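PDB 5J6Q: cell wall binding protein cwp8, which probably anchors itself non-covalently to the cell wall of Clostridium difficile, as an S-layer-associated protein, through its three CWB2 domains. Local coordinates for residues E312-V317 and P338-K343; L326-L331 and L406-Q411; I368-G373 and S391-V396. One frame throughout, in Å; residues are numbered along the deposited sequence.

Interaction 1: residues E312-V317 and P338-K343; sequences EAIILV and PILLSK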
loop_
_atom_site.group_PDB
_atom_site.type_symbol
_atom_site.label_atom_id
_atom_site.label_comp_id
_atom_site.label_asym_id
_atom_site.label_seq_id
_atom_site.Cartn_x
_atom_site.Cartn_y
_atom_site.Cartn_z
ATOM N N GLU A 312 33.138 1.003 0.524
ATOM C CA GLU A 312 34.532 1.255 0.590
ATOM C C GLU A 312 34.918 2.340 -0.323
ATOM O O GLU A 312 36.033 2.873 -0.230
ATOM C CB GLU A 312 35.269 -0.051 0.313
ATOM C CG GLU A 312 34.968 -1.013 1.462
ATOM C CD GLU A 312 35.261 -2.447 1.141
ATOM O OE1 GLU A 312 34.869 -3.317 1.949
ATOM O OE2 GLU A 312 35.881 -2.709 0.091
ATOM N N ALA A 313 33.989 2.743 -1.180
ATOM C CA ALA A 313 34.304 3.783 -2.154
ATOM C C ALA A 313 33.048 4.326 -2.809
ATOM O O ALA A 313 31.937 3.882 -2.495
ATOM C CB ALA A 313 35.228 3.215 -3.232
ATOM N N ILE A 314 33.224 5.330 -3.697
ATOM C CA ILE A 314 32.118 5.952 -4.437
ATOM C C ILE A 314 32.566 5.922 -5.948
ATOM O O ILE A 314 33.747 6.172 -6.223
ATOM C CB ILE A 314 31.827 7.440 -4.031
ATOM C CG1 ILE A 314 31.586 7.584 -2.507
ATOM C CG2 ILE A 314 30.600 8.003 -4.878
ATOM C CD1 ILE A 314 30.228 7.116 -2.032
ATOM N N ILE A 315 31.657 5.502 -6.867
ATOM C CA ILE A 315 31.888 5.616 -8.265
ATOM C C ILE A 315 30.903 6.702 -8.614
ATOM O O ILE A 315 29.701 6.546 -8.348
ATOM C CB ILE A 315 31.633 4.373 -9.129
ATOM C CG1 ILE A 315 32.241 3.101 -8.514
ATOM C CG2 ILE A 315 32.273 4.630 -10.511
ATOM C CD1 ILE A 315 33.785 3.067 -8.694
ATOM N N LEU A 316 31.367 7.778 -9.224
ATOM C CA LEU A 316 30.508 8.908 -9.595
ATOM C C LEU A 316 30.561 9.112 -11.142
ATOM O O LEU A 316 31.640 9.278 -11.695
ATOM C CB LEU A 316 31.036 10.114 -8.858
ATOM C CG LEU A 316 30.113 11.297 -8.765
ATOM C CD1 LEU A 316 28.762 10.901 -8.228
ATOM C CD2 LEU A 316 30.791 12.310 -7.780
ATOM N N VAL A 317 29.398 9.027 -11.860
ATOM C CA VAL A 317 29.477 9.171 -13.323
ATOM C C VAL A 317 28.594 10.341 -13.714
ATOM O O VAL A 317 27.878 10.850 -12.848
ATOM C CB VAL A 317 29.080 7.771 -13.954
ATOM C CG1 VAL A 317 27.613 7.466 -13.733
ATOM C CG2 VAL A 317 29.375 7.722 -15.443
ATOM N N PRO A 338 28.929 2.351 -4.606
ATOM C CA PRO A 338 27.627 2.531 -5.358
ATOM C C PRO A 338 27.892 3.314 -6.612
ATOM O O PRO A 338 28.873 4.086 -6.603
ATOM C CB PRO A 338 26.789 3.402 -4.450
ATOM C CG PRO A 338 27.948 4.264 -3.648
ATOM C CD PRO A 338 29.024 3.220 -3.414
ATOM N N ILE A 339 26.979 3.237 -7.630
ATOM C CA ILE A 339 27.234 4.035 -8.757
ATOM C C ILE A 339 26.285 5.160 -8.542
ATOM O O ILE A 339 25.076 4.993 -8.513
ATOM C CB ILE A 339 27.154 3.345 -10.125
ATOM C CG1 ILE A 339 28.306 2.349 -10.337
ATOM C CG2 ILE A 339 27.224 4.443 -11.164
ATOM C CD1 ILE A 339 28.058 1.187 -11.484
ATOM N N LEU A 340 26.817 6.339 -8.302
ATOM C CA LEU A 340 25.917 7.440 -7.993
ATOM C C LEU A 340 26.092 8.398 -9.171
ATOM O O LEU A 340 26.978 8.188 -9.963
ATOM C CB LEU A 340 26.212 8.125 -6.625
ATOM C CG LEU A 340 25.862 7.223 -5.406
ATOM C CD1 LEU A 340 26.498 7.815 -4.083
ATOM C CD2 LEU A 340 24.334 7.137 -5.199
ATOM N N LEU A 341 25.293 9.426 -9.268
ATOM C CA LEU A 341 25.305 10.257 -10.449
ATOM C C LEU A 341 25.476 11.729 -10.106
ATOM O O LEU A 341 24.894 12.182 -9.120
ATOM C CB LEU A 341 23.918 10.091 -11.141
ATOM C CG LEU A 341 23.448 8.630 -11.444
ATOM C CD1 LEU A 341 21.953 8.605 -11.881
ATOM C CD2 LEU A 341 24.267 8.028 -12.499
ATOM N N SER A 342 26.178 12.493 -10.989
ATOM C CA SER A 342 26.343 13.910 -10.763
ATOM C C SER A 342 25.915 14.724 -11.970
ATOM O O SER A 342 25.940 14.226 -13.095
ATOM C CB SER A 342 27.817 14.235 -10.512
ATOM O OG SER A 342 27.951 15.512 -9.918
ATOM N N LYS A 343 25.486 15.962 -11.728
ATOM C CA LYS A 343 25.272 16.812 -12.873
ATOM C C LYS A 343 26.736 17.221 -13.258
ATOM O O LYS A 343 27.671 17.015 -12.477
ATOM C CB LYS A 343 24.410 18.006 -12.472
ATOM C CG LYS A 343 22.955 17.878 -12.928
ATOM C CD LYS A 343 21.991 17.896 -11.762
ATOM C CE LYS A 343 20.548 17.994 -12.249
ATOM N NZ LYS A 343 19.679 18.571 -11.191
#

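Interaction 2: residues L326-L331 and L406-Q411; sequences LASAPL and LEIAKQ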
loop_
_atom_site.group_PDB
_atom_site.type_symbol
_atom_site.label_atom_id
_atom_site.label_comp_id
_atom_site.label_asym_id
_atom_site.label_seq_id
_atom_site.Cartn_x
_atom_site.Cartn_y
_atom_site.Cartn_z
ATOM N N LEU A 326 27.833 1.961 -17.685
ATOM C CA LEU A 326 27.655 0.505 -17.819
ATOM C C LEU A 326 29.004 -0.157 -17.709
ATOM O O LEU A 326 29.122 -1.209 -17.075
ATOM C CB LEU A 326 26.911 0.142 -19.142
ATOM C CG LEU A 326 27.683 0.307 -20.458
ATOM C CD1 LEU A 326 28.520 -0.932 -20.737
ATOM C CD2 LEU A 326 26.689 0.447 -21.615
ATOM N N ALA A 327 30.066 0.493 -18.321
ATOM C CA ALA A 327 31.452 -0.032 -18.194
ATOM C C ALA A 327 31.905 0.032 -16.710
ATOM O O ALA A 327 32.755 -0.763 -16.295
ATOM C CB ALA A 327 32.395 0.794 -19.062
ATOM N N SER A 328 31.328 0.954 -15.885
ATOM C CA SER A 328 31.741 1.027 -14.472
ATOM C C SER A 328 31.210 -0.071 -13.547
ATOM O O SER A 328 31.527 -0.021 -12.343
ATOM C CB SER A 328 31.317 2.357 -13.888
ATOM O OG SER A 328 31.994 3.378 -14.599
ATOM N N ALA A 329 30.454 -1.057 -14.071
ATOM C CA ALA A 329 29.838 -2.042 -13.183
ATOM C C ALA A 329 30.837 -2.960 -12.506
ATOM O O ALA A 329 30.647 -3.150 -11.302
ATOM C CB ALA A 329 28.808 -2.892 -13.954
ATOM N N PRO A 330 31.823 -3.605 -13.229
ATOM C CA PRO A 330 32.766 -4.476 -12.491
ATOM C C PRO A 330 33.599 -3.630 -11.529
ATOM O O PRO A 330 34.082 -4.170 -10.584
ATOM C CB PRO A 330 33.552 -5.160 -13.614
ATOM C CG PRO A 330 33.352 -4.274 -14.784
ATOM C CD PRO A 330 31.974 -3.809 -14.686
ATOM N N LEU A 331 33.735 -2.314 -11.781
ATOM C CA LEU A 331 34.495 -1.430 -10.956
ATOM C C LEU A 331 33.740 -1.156 -9.662
ATOM O O LEU A 331 34.358 -1.296 -8.582
ATOM C CB LEU A 331 34.818 -0.071 -11.652
ATOM C CG LEU A 331 35.655 0.809 -10.721
ATOM C CD1 LEU A 331 36.869 -0.057 -10.209
ATOM C CD2 LEU A 331 36.129 2.020 -11.347
ATOM N N LEU A 406 39.196 1.838 -21.317
ATOM C CA LEU A 406 40.496 1.202 -20.994
ATOM C C LEU A 406 41.017 1.690 -19.593
ATOM O O LEU A 406 41.581 0.916 -18.830
ATOM C CB LEU A 406 41.515 1.524 -22.110
ATOM C CG LEU A 406 40.997 1.165 -23.503
ATOM C CD1 LEU A 406 41.702 2.008 -24.584
ATOM C CD2 LEU A 406 41.236 -0.309 -23.750
ATOM N N GLU A 407 40.821 2.948 -19.252
ATOM C CA GLU A 407 41.218 3.414 -17.924
ATOM C C GLU A 407 40.437 2.655 -16.826
ATOM O O GLU A 407 41.039 2.220 -15.842
ATOM C CB GLU A 407 40.973 4.918 -17.800
ATOM C CG GLU A 407 41.856 5.716 -18.747
ATOM C CD GLU A 407 43.341 5.442 -18.527
ATOM O OE1 GLU A 407 44.094 5.471 -19.514
ATOM O OE2 GLU A 407 43.757 5.187 -17.367
ATOM N N ILE A 408 39.085 2.473 -17.008
ATOM C CA ILE A 408 38.278 1.727 -16.017
ATOM C C ILE A 408 38.876 0.382 -15.938
ATOM O O ILE A 408 39.123 -0.178 -14.857
ATOM C CB ILE A 408 36.792 1.569 -16.488
ATOM C CG1 ILE A 408 36.058 2.892 -16.407
ATOM C CG2 ILE A 408 36.087 0.518 -15.674
ATOM C CD1 ILE A 408 34.674 2.813 -17.157
ATOM N N ALA A 409 39.038 -0.187 -17.148
ATOM C CA ALA A 409 39.605 -1.510 -17.304
ATOM C C ALA A 409 40.887 -1.663 -16.463
ATOM O O ALA A 409 41.044 -2.679 -15.775
ATOM C CB ALA A 409 39.921 -1.747 -18.761
ATOM N N LYS A 410 41.776 -0.656 -16.508
ATOM C CA LYS A 410 43.040 -0.709 -15.774
ATOM C C LYS A 410 42.879 -0.681 -14.246
ATOM O O LYS A 410 43.724 -1.248 -13.549
ATOM C CB LYS A 410 43.928 0.448 -16.223
ATOM C CG LYS A 410 44.593 0.190 -17.558
ATOM C CD LYS A 410 45.808 1.115 -17.742
ATOM C CE LYS A 410 45.738 1.868 -19.049
ATOM N NZ LYS A 410 46.053 3.321 -18.878
ATOM N N GLN A 411 41.807 -0.024 -13.728
ATOM C CA GLN A 411 41.513 0.050 -12.290
ATOM C C GLN A 411 41.031 -1.302 -11.743
ATOM O O GLN A 411 40.840 -1.447 -10.535
ATOM C CB GLN A 411 40.427 1.087 -11.998
ATOM C CG GLN A 411 40.839 2.505 -12.300
ATOM C CD GLN A 411 41.618 3.096 -11.142
ATOM O OE1 GLN A 411 41.852 2.435 -10.077
ATOM N NE2 GLN A 411 42.002 4.356 -11.311
#

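Interaction 3: residues I368-G373 and S391-V396; sequences IYIVGG and SKVERV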
loop_
_atom_site.group_PDB
_atom_site.type_symbol
_atom_site.label_atom_id
_atom_site.label_comp_id
_atom_site.label_asym_id
_atom_site.label_seq_id
_atom_site.Cartn_x
_atom_site.Cartn_y
_atom_site.Cartn_z
ATOM N N ILE A 368 36.794 8.242 -3.837
ATOM C CA ILE A 368 35.727 8.675 -4.694
ATOM C C ILE A 368 36.355 8.728 -6.113
ATOM O O ILE A 368 37.300 9.517 -6.319
ATOM C CB ILE A 368 35.180 10.069 -4.336
ATOM C CG1 ILE A 368 34.486 10.051 -2.948
ATOM C CG2 ILE A 368 34.208 10.537 -5.437
ATOM C CD1 ILE A 368 34.056 11.457 -2.523
ATOM N N TYR A 369 35.892 7.813 -7.050
ATOM C CA TYR A 369 36.369 7.845 -8.397
ATOM C C TYR A 369 35.337 8.582 -9.239
ATOM O O TYR A 369 34.149 8.251 -9.149
ATOM C CB TYR A 369 36.508 6.447 -8.970
ATOM C CG TYR A 369 37.408 5.521 -8.201
ATOM C CD1 TYR A 369 36.959 4.868 -7.069
ATOM C CD2 TYR A 369 38.712 5.267 -8.630
ATOM C CE1 TYR A 369 37.775 3.966 -6.381
ATOM C CE2 TYR A 369 39.535 4.376 -7.951
ATOM C CZ TYR A 369 39.064 3.729 -6.825
ATOM O OH TYR A 369 39.896 2.855 -6.143
ATOM N N ILE A 370 35.738 9.539 -10.039
ATOM C CA ILE A 370 34.835 10.253 -10.948
ATOM C C ILE A 370 35.146 9.638 -12.334
ATOM O O ILE A 370 36.283 9.709 -12.773
ATOM C CB ILE A 370 35.142 11.752 -10.827
ATOM C CG1 ILE A 370 34.590 12.246 -9.496
ATOM C CG2 ILE A 370 34.549 12.568 -11.984
ATOM C CD1 ILE A 370 35.218 13.500 -8.978
ATOM N N VAL A 371 34.168 8.955 -12.969
ATOM C CA VAL A 371 34.403 8.371 -14.288
ATOM C C VAL A 371 33.974 9.365 -15.376
ATOM O O VAL A 371 32.938 10.006 -15.216
ATOM C CB VAL A 371 33.630 7.046 -14.344
ATOM C CG1 VAL A 371 33.710 6.422 -15.747
ATOM C CG2 VAL A 371 34.206 6.082 -13.293
ATOM N N GLY A 372 34.760 9.520 -16.456
ATOM C CA GLY A 372 34.395 10.454 -17.502
ATOM C C GLY A 372 35.177 11.752 -17.399
ATOM O O GLY A 372 35.842 12.032 -16.391
ATOM N N GLY A 373 35.092 12.560 -18.459
ATOM C CA GLY A 373 35.803 13.827 -18.499
ATOM C C GLY A 373 35.011 14.884 -17.770
ATOM O O GLY A 373 33.971 14.583 -17.189
ATOM N N SER A 391 40.269 9.819 1.468
ATOM C CA SER A 391 41.639 9.427 1.147
ATOM C C SER A 391 42.068 9.981 -0.201
ATOM O O SER A 391 43.205 10.410 -0.340
ATOM C CB SER A 391 41.751 7.907 1.139
ATOM O OG SER A 391 43.013 7.465 0.669
ATOM N N LYS A 392 41.150 10.009 -1.200
ATOM C CA LYS A 392 41.454 10.503 -2.556
ATOM C C LYS A 392 40.234 10.535 -3.575
ATOM O O LYS A 392 39.507 9.545 -3.690
ATOM C CB LYS A 392 42.543 9.596 -3.167
ATOM C CG LYS A 392 43.109 10.140 -4.472
ATOM C CD LYS A 392 44.161 9.214 -5.067
ATOM C CE LYS A 392 44.416 9.547 -6.518
ATOM N NZ LYS A 392 45.019 8.399 -7.263
ATOM N N VAL A 393 40.044 11.682 -4.260
ATOM C CA VAL A 393 39.108 11.894 -5.326
ATOM C C VAL A 393 39.982 11.641 -6.579
ATOM O O VAL A 393 40.702 12.534 -7.003
ATOM C CB VAL A 393 38.539 13.331 -5.327
ATOM C CG1 VAL A 393 37.507 13.481 -6.440
ATOM C CG2 VAL A 393 37.896 13.668 -3.995
ATOM N N GLU A 394 39.944 10.419 -7.132
ATOM C CA GLU A 394 40.743 10.014 -8.287
ATOM C C GLU A 394 39.930 9.971 -9.577
ATOM O O GLU A 394 38.890 9.293 -9.626
ATOM C CB GLU A 394 41.312 8.619 -8.005
ATOM C CG GLU A 394 42.013 7.979 -9.192
ATOM C CD GLU A 394 42.656 6.654 -8.823
ATOM O OE1 GLU A 394 42.266 6.049 -7.797
ATOM O OE2 GLU A 394 43.559 6.216 -9.561
ATOM N N ARG A 395 40.380 10.678 -10.631
ATOM C CA ARG A 395 39.591 10.633 -11.851
ATOM C C ARG A 395 40.083 9.543 -12.784
ATOM O O ARG A 395 41.303 9.339 -12.979
ATOM C CB ARG A 395 39.529 11.994 -12.553
ATOM C CG ARG A 395 38.309 12.003 -13.495
ATOM C CD ARG A 395 38.155 13.246 -14.358
ATOM N NE ARG A 395 37.643 14.372 -13.577
ATOM C CZ ARG A 395 36.526 15.046 -13.848
ATOM N NH1 ARG A 395 36.179 16.088 -13.112
ATOM N NH2 ARG A 395 35.740 14.671 -14.852
ATOM N N VAL A 396 39.089 8.800 -13.328
ATOM C CA VAL A 396 39.280 7.653 -14.213
ATOM C C VAL A 396 38.713 8.125 -15.522
ATOM O O VAL A 396 37.477 8.107 -15.724
ATOM C CB VAL A 396 38.524 6.405 -13.667
ATOM C CG1 VAL A 396 38.723 5.201 -14.582
ATOM C CG2 VAL A 396 38.994 6.072 -12.249
#

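Interaction 1: residues E312-V317 and P338-K343
Four backbone hydrogen bonds join Ile315 and Val317 to Pro338, Leu340 and Ser342, in the alternating pattern of parallel strands. Ile315 gives its N-H to Pro338 O and takes Leu340 N on its own O at 2.9 Å; Val317 repeats the scheme, its N donating to Leu340 O and its O receiving Ser342 N at 3.0 Å. The carbonyls of Ile315 and Val317 also meet alpha hydrogens: Ile339 CA lies 3.5 Å from Ile315 O.

Apolar contacts line both faces. On the face of Ile315, Val317, Ile339 and Leu341, Val317 CG1 stands between the backbone N and the carbonyl carbon (chi1 69°), touching Leu341 CD2 at 3.6 Å and Ile339 CG2 at 4.0 Å. On the other face, Leu316 CD1 approaches Leu340 CB at 4.1 Å, while Ile314 crosses Pro338 at a slant, CD1 to CG.

Helices 322-327 and 329-334 link the two strands, a beta-alpha-beta connection within the alpha/beta fold of a CWB2 domain. Strand 339-342 is the edge of a four-stranded parallel sheet and strand 313-318 an inner one, bonded on its far side to strand 367-371. Helix 349-359 covers Ile314 and Leu340, and helix 294-305 packs on Leu341.

Interaction 2: residues L326-L331 and L406-Q411
Helix-to-helix packing between two successive CWB2 sequence repeats is the setting here: Ala327, Ser328 and Leu331, at the junction of helices 322-327 and 329-334, receive Ile408 and Gln411 from segment 406-411. The backbones come nearest at Ser328 and Ile408, whose CA atoms are 6.8 Å apart.

Ile408 takes the largest share of the contact, and its two branches do different work. CG1 lies anti to the carbonyl carbon (chi1 -72°) and the chain then extends through chi2 of 168°, which carries CD1 across to the other helix. There the methyl meets Ala327 CB at 3.6 Å and Ser328 OG at 3.7 Å. The shorter branch, CG2, rests 3.6 Å from Ala327 O and faces Leu331 CB at 4.3 Å. Beyond Ser328, Leu331 reaches out, and its CD1 touches Gln411 CB at 4.1 Å, the two side chains crossing at a slant.

The polar ends turn to other partners. Ser328 OG is hydrogen-bonded to Asp324 O in the preceding helical turn, and Gln411, bent at chi2, swings its amide away so that NE2 bonds to Glu394 OE2. Ile408 also packs on Val371 and Val396, so it is enclosed by the sheet as well as by the helix.

No hydrogen bond or salt bridge passes between the two segments. Their association therefore rests on van der Waals contact, mostly of methyl and methylene groups, with the Ser328 hydroxyl and Gln411 NE2 bonded to partners elsewhere.

Interaction 3: residues I368-G373 and S391-V396
Arg395 lies along Ile370, Gly372 and Gly373. CB sits 4.0 Å from Ile370 O, and CG, anti to the backbone N (chi1 -160°), comes within 3.1 Å of the same oxygen. CD then passes Gly372 O at 3.3 Å, and NE passes Ile370 CG2 at 3.9 Å. A bend at chi3 (-76°) lays the guanidinium over Ile370, whose CG2 stands beneath the centre of one face, 3.7 Å from CZ. At the tip, NH2 donates to Gly372 O at 3.1 Å; the oxygen lies close to the guanidinium plane, although the nitrogen approaches from above the carbonyl plane. NH1 turns to Glu382 in a salt bridge and to Val377 O.

Five backbone hydrogen bonds hold the parallel pair, from Ile368 N with Lys392 O to Gly372 N with Val396 O. On the other face, the Tyr369 and Glu394 side chains run alongside each other, ring and carboxylate planes 25° apart, with OE1 3.2 Å from Tyr369 CE2 and OE2 held by Gln411; Val396 CG2 meets the ring edge at CD2. Opposite, Ile370 CD1 presses tightly on Val393 CG1 at 3.4 Å.

This is a beta-alpha-beta unit with helix 379-386 as its crossover. The arginine fastens the glycine-containing loop that follows strand 367-371 to both the edge strand and that helix, and Glu382 would be expected to offset its positive charge.

In the fold
From the N terminus, interaction 1 closes first, its short loop holding helices 322-327 and 329-334 between two sheet strands. The first segment of interaction 2 lies inside that loop and its second far beyond, so the two contacts cross. Interaction 3 opens after interaction 1 has closed and is nested within the longer loop of interaction 2. Strands 313-318 and 367-371 are neighbours, which makes interactions 1 and 3 the two outer pairings of one four-stranded parallel sheet in the order 339-342, 313-318, 367-371, 392-396. Interaction 2 lies against this sheet, with Leu331 on Ile315 and Ile408 on Val396, and ties the helices after strand 313-318 to the helix after strand 392-396.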